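Local coordinates for kallistatin (Homo sapiens, PDB 6F4V), which inhibits tissue kallikrein by forming a stable equimolar complex with the enzyme, a reaction in which the inhibitor is cleaved at its reactive site, at residues Leu97-Asn102 and Ala119-Thr124; Phe14-Leu19 and Tyr281-Ile286; Ser180-Lys185 and Pro198-Asp203; Lys170-Lys175 and Asp223-Ala228. One frame throughout, in Å; residues are numbered along the deposited sequence.

Contact 1: residues Leu97-Asn102 and Ala119-Thr124; sequences LFLSHN and AKLFHT
Phe98 and Phe122 point the same way from neighbouring strands, and CD2 of Phe122 settles over one face of the Phe98 ring, toward its rim. The planes differ by only 15°, but the centroids are 5.0 Å apart, so the rings are slid until they barely overlap; the bump formed by Phe122 CB rides above the rim of the Phe98 ring, 3.6 Å from Phe98 CD2. The helix 129-143 covers this side, with Leu135 and Ile136 on Phe98 and His139 edge-to-face against Phe122. The backbones interlock in parallel register: Phe122 N reaches Leu97 O at 2.9 Å, and Phe122 O returns a bond to Leu99 N at 2.7 Å. This is the pairing of a beta-alpha-beta crossover, strand 89-100, helix 107-117 and strand 120-124, at one margin of the main serpin sheet. On the opposite face, Leu97 and Leu121 lie side by side, the methyl CD2 of Leu121 filling the angle between CB and CD1 of Leu97 (3.8 Å to CD1). Leu99 slants across the His123 imidazole, its CD1 methyl 3.9 Å from His123 CE1. Past the strand end, His101 lays a ring face over the backbone of His123 and Thr124, and the His123 CB methylene fits beneath its CD2, 3.5 Å away. His101 N closes the pairing on Thr124 O at 3.0 Å, coming in tilted from the carbonyl plane.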
# COMPACT_ATOMS: atom_id res chain seq x y z
N LEU A 97 3.28 18.40 4.23
CA LEU A 97 3.02 19.30 3.16
C LEU A 97 4.28 20.16 2.98
O LEU A 97 4.79 20.75 3.94
CB LEU A 97 1.85 20.23 3.52
CG LEU A 97 0.49 19.60 3.82
CD1 LEU A 97 -0.47 20.71 4.24
CD2 LEU A 97 -0.03 18.86 2.61
N PHE A 98 4.74 20.21 1.75
CA PHE A 98 5.81 21.10 1.35
C PHE A 98 5.14 22.30 0.70
O PHE A 98 4.53 22.18 -0.35
CB PHE A 98 6.78 20.35 0.44
CG PHE A 98 7.52 19.28 1.16
CD1 PHE A 98 6.96 18.02 1.32
CD2 PHE A 98 8.76 19.54 1.73
CE1 PHE A 98 7.64 17.03 2.01
CE2 PHE A 98 9.44 18.56 2.44
CZ PHE A 98 8.88 17.30 2.57
N LEU A 99 5.23 23.45 1.37
CA LEU A 99 4.47 24.65 1.03
C LEU A 99 5.36 25.70 0.39
O LEU A 99 6.45 25.94 0.87
CB LEU A 99 3.89 25.24 2.31
CG LEU A 99 2.98 24.34 3.14
CD1 LEU A 99 2.58 25.05 4.42
CD2 LEU A 99 1.75 23.92 2.34
N SER A 100 4.88 26.34 -0.67
CA SER A 100 5.62 27.44 -1.30
C SER A 100 5.92 28.52 -0.25
O SER A 100 5.01 28.93 0.47
CB SER A 100 4.82 28.03 -2.47
OG SER A 100 5.52 29.11 -3.08
N HIS A 101 7.18 28.94 -0.14
CA HIS A 101 7.56 30.12 0.67
C HIS A 101 6.71 31.38 0.40
O HIS A 101 6.53 32.18 1.30
CB HIS A 101 9.05 30.49 0.48
CG HIS A 101 9.99 29.81 1.42
ND1 HIS A 101 11.11 29.12 0.99
CD2 HIS A 101 10.00 29.73 2.78
CE1 HIS A 101 11.75 28.63 2.04
NE2 HIS A 101 11.09 28.98 3.13
N ASN A 102 6.22 31.56 -0.82
CA ASN A 102 5.49 32.78 -1.21
C ASN A 102 4.04 32.83 -0.76
O ASN A 102 3.59 33.81 -0.17
CB ASN A 102 5.48 32.93 -2.75
CG ASN A 102 6.86 33.21 -3.32
OD1 ASN A 102 7.64 33.94 -2.73
ND2 ASN A 102 7.16 32.62 -4.48
N ALA A 119 0.07 16.09 9.76
CA ALA A 119 0.94 16.58 8.70
C ALA A 119 2.03 17.51 9.29
O ALA A 119 1.72 18.37 10.10
CB ALA A 119 0.12 17.31 7.65
N LYS A 120 3.29 17.26 8.95
CA LYS A 120 4.37 18.19 9.23
C LYS A 120 4.40 19.22 8.11
O LYS A 120 4.32 18.85 6.95
CB LYS A 120 5.70 17.46 9.26
CG LYS A 120 5.92 16.54 10.45
CD LYS A 120 7.32 15.92 10.35
CE LYS A 120 7.88 15.44 11.69
NZ LYS A 120 7.44 14.05 12.00
N LEU A 121 4.56 20.50 8.44
CA LEU A 121 4.64 21.54 7.42
C LEU A 121 6.10 21.94 7.17
O LEU A 121 6.83 22.21 8.12
CB LEU A 121 3.84 22.76 7.83
CG LEU A 121 2.39 22.53 8.25
CD1 LEU A 121 1.73 23.87 8.52
CD2 LEU A 121 1.62 21.71 7.22
N PHE A 122 6.50 21.95 5.92
CA PHE A 122 7.79 22.44 5.52
C PHE A 122 7.59 23.54 4.50
O PHE A 122 6.64 23.51 3.71
CB PHE A 122 8.61 21.33 4.88
CG PHE A 122 8.90 20.19 5.80
CD1 PHE A 122 9.94 20.27 6.72
CD2 PHE A 122 8.13 19.03 5.74
CE1 PHE A 122 10.21 19.19 7.58
CE2 PHE A 122 8.39 17.97 6.59
CZ PHE A 122 9.43 18.05 7.52
N HIS A 123 8.48 24.53 4.52
CA HIS A 123 8.46 25.57 3.51
C HIS A 123 9.62 25.34 2.54
O HIS A 123 10.67 24.85 2.93
CB HIS A 123 8.43 26.94 4.19
CG HIS A 123 7.15 27.20 4.91
ND1 HIS A 123 6.07 27.83 4.32
CD2 HIS A 123 6.74 26.87 6.16
CE1 HIS A 123 5.07 27.90 5.18
NE2 HIS A 123 5.45 27.32 6.30
N THR A 124 9.37 25.58 1.25
CA THR A 124 10.39 25.40 0.23
C THR A 124 10.19 26.38 -0.93
O THR A 124 9.10 26.92 -1.13
CB THR A 124 10.44 23.94 -0.30
OG1 THR A 124 11.55 23.76 -1.20
CG2 THR A 124 9.13 23.56 -1.00
O HOH W 1 7.87 28.75 -3.84

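Contact 2: residues Phe14-Leu19 and Tyr281-Ile286; sequences FRFYYL and YVLDQI
Phe16 reaches out from helix 6-23 with its ring tip among Tyr281, Leu283 and Ile286. Its CG stands anti to the backbone N (chi1 -170°), which carries the ring from a CB that does not itself face the other segment across to the partners with its far end. Beyond CB and CG, the CD2 side of the ring leads to CE2, the atom that does most of the touching: it has Leu283 CD2 at 3.7 Å and Ile286 CG2 at 3.9 Å, and both side chains cross Phe16 at about a right angle. CZ, at the tip, also has Leu283 CD2 at 3.7 Å and looks toward Tyr281 CG at 4.4 Å. The last approach is T-shaped: the edge of Phe16 is directed at the face of Tyr281, with planes 90° apart and centroids 5.9 Å apart.

In the serpin fold this is where helix A, near the start of the chain, packs against the end of strand 269-282 and the short helix 283-286 that follows it. Val282 occupies the N-cap position there, and Gln285 N bonds to Val282 O at 3.0 Å, a turn that brings Leu283 and Ile286 round to Phe16. Phe31, Ile36 and Leu290 also pack on the Phe16 ring, while the hydroxyl of Tyr281 is bonded to Phe30 N, which ties down the far end of the ring that receives the edge. One turn further along the helix, Leu19 crosses Ile286 obliquely; its CD2 meets Ile286 CG2 at 3.7 Å, so this single methyl of Ile286 lies against both Leu19 and Phe16.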
# COMPACT_ATOMS: atom_id res chain seq x y z
N PHE A 14 -8.30 -3.34 -3.60
CA PHE A 14 -8.51 -4.38 -4.60
C PHE A 14 -8.89 -3.85 -5.99
O PHE A 14 -8.54 -4.47 -6.99
CB PHE A 14 -9.43 -5.47 -4.07
CG PHE A 14 -8.78 -6.28 -2.97
CD1 PHE A 14 -7.76 -7.18 -3.26
CD2 PHE A 14 -9.13 -6.10 -1.63
CE1 PHE A 14 -7.11 -7.90 -2.25
CE2 PHE A 14 -8.47 -6.81 -0.62
CZ PHE A 14 -7.48 -7.72 -0.93
N ARG A 15 -9.54 -2.69 -6.06
CA ARG A 15 -9.78 -2.02 -7.34
C ARG A 15 -8.47 -1.58 -7.98
O ARG A 15 -8.27 -1.77 -9.21
CB ARG A 15 -10.74 -0.83 -7.19
CG ARG A 15 -12.22 -1.22 -7.17
CD ARG A 15 -13.13 -0.02 -7.36
NE ARG A 15 -13.09 0.83 -6.19
CZ ARG A 15 -12.68 2.10 -6.12
NH1 ARG A 15 -12.30 2.80 -7.19
NH2 ARG A 15 -12.69 2.68 -4.93
N PHE A 16 -7.57 -1.00 -7.17
CA PHE A 16 -6.28 -0.55 -7.68
C PHE A 16 -5.46 -1.74 -8.18
O PHE A 16 -4.91 -1.71 -9.29
CB PHE A 16 -5.50 0.25 -6.62
CG PHE A 16 -4.28 0.94 -7.15
CD1 PHE A 16 -3.05 0.26 -7.23
CD2 PHE A 16 -4.32 2.25 -7.52
CE1 PHE A 16 -1.93 0.89 -7.73
CE2 PHE A 16 -3.18 2.90 -8.01
CZ PHE A 16 -1.98 2.21 -8.10
N TYR A 17 -5.39 -2.78 -7.37
CA TYR A 17 -4.67 -4.01 -7.74
C TYR A 17 -5.20 -4.53 -9.08
O TYR A 17 -4.45 -4.87 -10.00
CB TYR A 17 -4.76 -5.09 -6.65
CG TYR A 17 -3.99 -6.30 -7.07
CD1 TYR A 17 -2.64 -6.37 -6.88
CD2 TYR A 17 -4.60 -7.29 -7.83
CE1 TYR A 17 -1.90 -7.45 -7.38
CE2 TYR A 17 -3.88 -8.35 -8.38
CZ TYR A 17 -2.53 -8.44 -8.15
OH TYR A 17 -1.82 -9.50 -8.72
N TYR A 18 -6.51 -4.65 -9.16
CA TYR A 18 -7.12 -5.25 -10.36
C TYR A 18 -6.75 -4.48 -11.63
O TYR A 18 -6.46 -5.08 -12.66
CB TYR A 18 -8.62 -5.33 -10.23
CG TYR A 18 -9.26 -6.06 -11.39
CD1 TYR A 18 -9.37 -7.46 -11.37
CD2 TYR A 18 -9.74 -5.38 -12.50
CE1 TYR A 18 -9.96 -8.14 -12.42
CE2 TYR A 18 -10.35 -6.07 -13.56
CZ TYR A 18 -10.46 -7.45 -13.51
OH TYR A 18 -11.04 -8.18 -14.53
N LEU A 19 -6.77 -3.16 -11.55
CA LEU A 19 -6.43 -2.29 -12.69
C LEU A 19 -4.98 -2.53 -13.11
O LEU A 19 -4.70 -2.76 -14.30
CB LEU A 19 -6.67 -0.81 -12.34
CG LEU A 19 -6.30 0.24 -13.43
CD1 LEU A 19 -6.95 1.57 -13.17
CD2 LEU A 19 -4.82 0.52 -13.51
N TYR A 281 4.54 3.73 -9.51
CA TYR A 281 3.30 4.08 -10.21
C TYR A 281 3.18 5.58 -10.38
O TYR A 281 3.52 6.37 -9.49
CB TYR A 281 2.06 3.49 -9.49
CG TYR A 281 2.25 2.00 -9.26
CD1 TYR A 281 2.08 1.09 -10.29
CD2 TYR A 281 2.71 1.53 -8.03
CE1 TYR A 281 2.32 -0.26 -10.11
CE2 TYR A 281 2.96 0.18 -7.83
CZ TYR A 281 2.77 -0.72 -8.88
OH TYR A 281 3.02 -2.06 -8.76
N VAL A 282 2.63 5.96 -11.54
CA VAL A 282 2.29 7.34 -11.84
C VAL A 282 0.78 7.48 -11.65
O VAL A 282 -0.03 7.19 -12.55
CB VAL A 282 2.74 7.73 -13.27
CG1 VAL A 282 2.50 9.21 -13.50
CG2 VAL A 282 4.22 7.41 -13.45
N LEU A 283 0.39 7.89 -10.44
CA LEU A 283 -1.01 7.91 -10.07
C LEU A 283 -1.85 8.88 -10.90
O LEU A 283 -3.02 8.60 -11.17
CB LEU A 283 -1.16 8.24 -8.60
CG LEU A 283 -0.54 7.25 -7.61
CD1 LEU A 283 -0.87 7.65 -6.19
CD2 LEU A 283 -0.95 5.80 -7.86
N ASP A 284 -1.25 9.99 -11.33
CA ASP A 284 -1.97 10.94 -12.20
C ASP A 284 -2.36 10.32 -13.53
O ASP A 284 -3.34 10.77 -14.13
CB ASP A 284 -1.21 12.26 -12.41
CG ASP A 284 0.15 12.05 -12.93
OD1 ASP A 284 1.05 11.83 -12.10
OD2 ASP A 284 0.30 12.05 -14.18
N GLN A 285 -1.63 9.29 -13.97
CA GLN A 285 -1.96 8.53 -15.18
C GLN A 285 -2.91 7.36 -14.93
O GLN A 285 -3.67 6.99 -15.83
CB GLN A 285 -0.68 8.08 -15.91
CG GLN A 285 0.10 9.26 -16.49
CD GLN A 285 1.49 8.89 -17.02
OE1 GLN A 285 1.90 7.74 -16.93
NE2 GLN A 285 2.22 9.88 -17.56
N ILE A 286 -2.93 6.81 -13.72
CA ILE A 286 -3.75 5.65 -13.36
C ILE A 286 -5.12 5.98 -12.78
O ILE A 286 -6.13 5.43 -13.20
CB ILE A 286 -2.98 4.74 -12.36
CG1 ILE A 286 -1.72 4.15 -13.01
CG2 ILE A 286 -3.86 3.62 -11.80
CD1 ILE A 286 -0.68 3.69 -11.99

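Contact 3: residues Ser180-Lys185 and Pro198-Asp203; sequences SRTTPK and PMMLQD
Arg181 and Asp203 bracket one end of a beta hairpin, strands 183-188 and 193-202, which correspond to s4C and s3C of the serpin fold. The two side chains cross at about a right angle, and the guanidinium meets the carboxylate end-on: NH1 to OD1 and NH2 to OD2 of Asp203, each 2.9 Å. The oxygens lie close to the guanidinium plane, yet the nitrogens come from above the carboxylate plane, the two groups being turned 59° apart. A bend at chi3 (74°) swings the guanidinium over Leu201, whose CG sits under one face while its CD2 touches Arg181 NH2 at 3.4 Å. A methionine in place of Arg181 would probably leave the Asp203 carboxylate without its charged mate and Leu201 without its flat cover.

Thr183 and Met199 form the antiparallel hydrogen-bonded pair, Met199 N to Thr183 O at 2.8 Å and Thr183 N to Met199 O at 3.2 Å. Alongside, Thr182 points the same way as Met200, its OG1 bonded to Glu326, while its CG2 rests against Pro198 CB. At the other end Lys185, bent at chi2, crosses Met199 at about a right angle, and its CG presses unusually close to Met199 CB, 3.4 Å away.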
# COMPACT_ATOMS: atom_id res chain seq x y z
N SER A 180 20.32 -21.00 8.02
CA SER A 180 21.21 -22.09 7.53
C SER A 180 20.50 -23.07 6.58
O SER A 180 21.14 -23.75 5.79
CB SER A 180 21.83 -22.86 8.73
OG SER A 180 20.85 -23.63 9.41
N ARG A 181 19.17 -23.11 6.61
CA ARG A 181 18.39 -23.97 5.70
C ARG A 181 18.02 -23.32 4.36
O ARG A 181 17.49 -23.98 3.49
CB ARG A 181 17.12 -24.43 6.40
CG ARG A 181 17.37 -25.15 7.72
CD ARG A 181 16.11 -25.79 8.26
NE ARG A 181 15.74 -27.00 7.52
CZ ARG A 181 14.66 -27.73 7.78
NH1 ARG A 181 13.82 -27.39 8.75
NH2 ARG A 181 14.40 -28.82 7.06
N THR A 182 18.27 -22.01 4.21
CA THR A 182 18.00 -21.33 2.96
C THR A 182 19.03 -21.74 1.91
O THR A 182 20.24 -21.71 2.18
CB THR A 182 18.00 -19.81 3.17
OG1 THR A 182 17.00 -19.49 4.16
CG2 THR A 182 17.75 -19.08 1.87
N THR A 183 18.55 -22.16 0.74
CA THR A 183 19.42 -22.57 -0.37
C THR A 183 18.78 -22.17 -1.68
O THR A 183 17.54 -22.11 -1.76
CB THR A 183 19.68 -24.12 -0.42
OG1 THR A 183 18.45 -24.83 -0.56
CG2 THR A 183 20.35 -24.61 0.82
N PRO A 184 19.60 -21.92 -2.72
CA PRO A 184 18.99 -21.58 -4.03
C PRO A 184 18.10 -22.71 -4.59
O PRO A 184 18.46 -23.88 -4.48
CB PRO A 184 20.21 -21.36 -4.94
CG PRO A 184 21.36 -21.10 -4.03
CD PRO A 184 21.08 -21.88 -2.78
N LYS A 185 16.95 -22.35 -5.15
CA LYS A 185 16.01 -23.30 -5.78
C LYS A 185 15.39 -22.70 -7.04
O LYS A 185 15.37 -21.48 -7.24
CB LYS A 185 14.88 -23.67 -4.83
CG LYS A 185 15.28 -24.42 -3.59
CD LYS A 185 15.55 -25.90 -3.86
CE LYS A 185 16.56 -26.42 -2.87
NZ LYS A 185 16.79 -27.87 -3.07
N PRO A 198 16.97 -17.76 -3.57
CA PRO A 198 17.15 -18.37 -2.25
C PRO A 198 15.79 -18.77 -1.69
O PRO A 198 14.90 -17.92 -1.58
CB PRO A 198 17.81 -17.28 -1.40
CG PRO A 198 18.05 -16.12 -2.28
CD PRO A 198 17.42 -16.35 -3.62
N MET A 199 15.62 -20.04 -1.42
CA MET A 199 14.40 -20.60 -0.89
C MET A 199 14.57 -20.92 0.58
O MET A 199 15.41 -21.75 0.96
CB MET A 199 14.00 -21.85 -1.69
CG MET A 199 12.58 -22.34 -1.41
SD MET A 199 11.29 -21.23 -2.06
CE MET A 199 11.41 -21.55 -3.80
N MET A 200 13.77 -20.26 1.40
CA MET A 200 13.73 -20.53 2.84
C MET A 200 12.92 -21.77 3.05
O MET A 200 12.03 -22.08 2.26
CB MET A 200 13.10 -19.35 3.61
CG MET A 200 13.69 -18.03 3.19
SD MET A 200 13.16 -16.64 4.14
CE MET A 200 11.42 -16.56 3.60
N LEU A 201 13.21 -22.48 4.14
CA LEU A 201 12.51 -23.72 4.47
C LEU A 201 12.27 -23.82 5.98
O LEU A 201 13.18 -23.63 6.77
CB LEU A 201 13.34 -24.92 4.00
CG LEU A 201 12.85 -26.31 4.43
CD1 LEU A 201 11.47 -26.56 3.86
CD2 LEU A 201 13.84 -27.38 3.98
N GLN A 202 11.03 -24.10 6.36
CA GLN A 202 10.70 -24.56 7.70
C GLN A 202 9.73 -25.71 7.57
O GLN A 202 8.90 -25.71 6.69
CB GLN A 202 10.14 -23.45 8.63
CG GLN A 202 8.89 -22.75 8.19
CD GLN A 202 8.41 -21.75 9.21
OE1 GLN A 202 7.84 -22.12 10.23
NE2 GLN A 202 8.63 -20.46 8.94
N ASP A 203 9.88 -26.71 8.44
CA ASP A 203 9.02 -27.90 8.41
C ASP A 203 8.61 -28.48 9.78
O ASP A 203 7.99 -29.55 9.82
CB ASP A 203 9.66 -28.97 7.54
CG ASP A 203 11.05 -29.39 8.05
OD1 ASP A 203 11.45 -29.02 9.17
OD2 ASP A 203 11.75 -30.07 7.29
O HOH W 2 15.66 -24.44 1.17
O HOH W 3 15.28 -21.03 5.73

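Contact 4: residues Lys170-Lys175 and Asp223-Ala228; sequences KALWEK and DYKGDA. With NA (sodium ion), chain J.
The sodium site lies in the turn between strands 217-223 and 228-235, where that turn meets the end of strand 159-172 through Trp173 and Tyr224. The ion is bound by Tyr224 O at 2.2 Å and Gly226 O at 2.4 Å, with three waters completing the observed ligands. Glu174 forms a second shell: its OE1 accepts bonds from waters 4 and 5, both of them on the metal. Backbone bonds hold the segments together, Lys225 N to Leu172 O at 2.8 Å and Glu174 N to Asp223 O at 2.9 Å.

With CG anti to the carbonyl carbon (chi1 -63°), the Tyr224 ring turns back from the ion and runs beside Trp173. The planes lie 12° apart but are slid past each other, with Tyr224 CE1 3.3 Å from Trp173 CZ3; Ala171 CB packs on Tyr224 CD1 at 3.6 Å. A serine replacing Tyr224 would probably open a gap beside Trp173 and Ala171 and leave Thr329 without its hydroxyl partner. Trp173 NE1 bonds to Asp325 O, and Phe177 meets its indole edge-to-face. A tryptophan so placed, just past the end of strand 159-172 of the main sheet, is typical of the serpin breach, where the reactive loop begins its insertion.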
# COMPACT_ATOMS: atom_id res chain seq x y z
N LYS A 170 8.00 -2.92 9.63
CA LYS A 170 9.02 -3.95 9.83
C LYS A 170 8.54 -4.83 10.96
O LYS A 170 8.24 -4.34 12.06
CB LYS A 170 10.40 -3.32 10.14
CG LYS A 170 11.51 -4.38 10.24
CD LYS A 170 12.93 -3.80 10.18
CE LYS A 170 13.29 -2.85 11.29
NZ LYS A 170 14.66 -2.24 11.03
N ALA A 171 8.43 -6.11 10.67
CA ALA A 171 7.77 -7.03 11.58
C ALA A 171 8.41 -8.38 11.55
O ALA A 171 8.66 -8.95 10.50
CB ALA A 171 6.29 -7.16 11.18
N LEU A 172 8.62 -8.93 12.73
CA LEU A 172 9.14 -10.28 12.87
C LEU A 172 8.05 -11.35 12.65
O LEU A 172 6.91 -11.18 13.11
CB LEU A 172 9.68 -10.47 14.29
CG LEU A 172 10.91 -9.66 14.68
CD1 LEU A 172 11.06 -9.73 16.20
CD2 LEU A 172 12.16 -10.16 13.97
N TRP A 173 8.42 -12.47 12.04
CA TRP A 173 7.52 -13.63 11.97
C TRP A 173 7.25 -14.18 13.36
O TRP A 173 8.17 -14.27 14.16
CB TRP A 173 8.17 -14.78 11.19
CG TRP A 173 8.54 -14.51 9.80
CD1 TRP A 173 9.76 -14.63 9.25
CD2 TRP A 173 7.66 -14.10 8.74
NE1 TRP A 173 9.72 -14.35 7.91
CE2 TRP A 173 8.44 -13.99 7.58
CE3 TRP A 173 6.28 -13.84 8.67
CZ2 TRP A 173 7.88 -13.61 6.34
CZ3 TRP A 173 5.73 -13.47 7.43
CH2 TRP A 173 6.53 -13.35 6.30
N GLU A 174 6.01 -14.58 13.67
CA GLU A 174 5.82 -15.44 14.84
C GLU A 174 6.60 -16.76 14.68
O GLU A 174 7.10 -17.30 15.67
CB GLU A 174 4.35 -15.79 15.10
CG GLU A 174 3.55 -14.64 15.68
CD GLU A 174 3.74 -14.43 17.17
OE1 GLU A 174 2.99 -13.61 17.75
OE2 GLU A 174 4.64 -15.06 17.77
N LYS A 175 6.65 -17.27 13.45
CA LYS A 175 7.28 -18.56 13.14
C LYS A 175 8.40 -18.36 12.08
O LYS A 175 8.19 -18.56 10.87
CB LYS A 175 6.22 -19.53 12.63
CG LYS A 175 5.17 -19.93 13.66
CD LYS A 175 3.90 -20.44 13.00
CE LYS A 175 2.73 -20.55 13.98
NZ LYS A 175 2.83 -21.82 14.72
N ASP A 223 1.50 -15.12 10.73
CA ASP A 223 1.35 -14.06 11.70
C ASP A 223 2.69 -13.41 11.93
O ASP A 223 3.73 -14.08 11.91
CB ASP A 223 0.76 -14.60 13.01
CG ASP A 223 -0.73 -15.00 12.86
OD1 ASP A 223 -1.49 -14.26 12.22
OD2 ASP A 223 -1.12 -16.11 13.24
N TYR A 224 2.65 -12.11 12.17
CA TYR A 224 3.77 -11.35 12.68
C TYR A 224 3.64 -11.20 14.19
O TYR A 224 2.56 -11.36 14.76
CB TYR A 224 3.83 -9.99 12.05
CG TYR A 224 4.05 -9.98 10.55
CD1 TYR A 224 5.28 -10.38 10.01
CD2 TYR A 224 3.03 -9.64 9.68
CE1 TYR A 224 5.50 -10.37 8.66
CE2 TYR A 224 3.23 -9.66 8.30
CZ TYR A 224 4.46 -9.98 7.80
OH TYR A 224 4.66 -10.00 6.44
N LYS A 225 4.75 -10.88 14.85
CA LYS A 225 4.72 -10.47 16.25
C LYS A 225 4.18 -9.06 16.29
O LYS A 225 4.83 -8.14 15.78
CB LYS A 225 6.11 -10.57 16.87
CG LYS A 225 6.54 -12.02 16.96
CD LYS A 225 7.89 -12.18 17.64
CE LYS A 225 8.34 -13.62 17.55
NZ LYS A 225 9.63 -13.81 18.26
N GLY A 226 3.00 -8.88 16.86
CA GLY A 226 2.23 -7.63 16.78
C GLY A 226 0.96 -7.80 15.97
O GLY A 226 0.60 -8.89 15.59
N ASP A 227 0.28 -6.70 15.70
CA ASP A 227 -1.08 -6.78 15.19
C ASP A 227 -1.07 -6.73 13.66
O ASP A 227 -1.62 -5.79 13.06
CB ASP A 227 -1.92 -5.65 15.76
CG ASP A 227 -2.08 -5.76 17.28
OD1 ASP A 227 -2.06 -6.89 17.80
OD2 ASP A 227 -2.26 -4.71 17.94
N ALA A 228 -0.42 -7.71 13.05
CA ALA A 228 -0.39 -7.81 11.59
C ALA A 228 -0.28 -9.23 11.16
O ALA A 228 0.28 -10.07 11.86
CB ALA A 228 0.73 -6.97 11.00
NA NA J . 0.64 -11.26 15.86
O HOH W 4 1.69 -11.14 18.09
O HOH W 5 0.60 -13.47 16.48
O HOH W 6 4.71 -16.59 11.47
O HOH W 7 -0.80 -11.49 14.02

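How the contacts relate
Contacts 1, 2 and 4 lie at the main serpin sheet, and contact 3 in sheet C, which the long strand 269-282 joins to it. Contacts 1 and 3 sit at the two ends of this continuous run of strands, on opposite sides of the chain's centre, with centres about 47 Å apart. Contact 4 lies between, its strand 159-172 flanked by strand 89-100 of contact 1 and by strand 328-340, whose position is consistent with the inserted reactive loop of a cleaved serpin. Contacts 3 and 4 alone touch: Gln202 NE2 probably bonds to Lys175 O at 2.7 Å. Contact 2, whose loop encloses the other three, keeps its nearest atoms about 14 Å from those of contact 4. The sodium belongs to contact 4; the glycan pocket includes no residue of these segments.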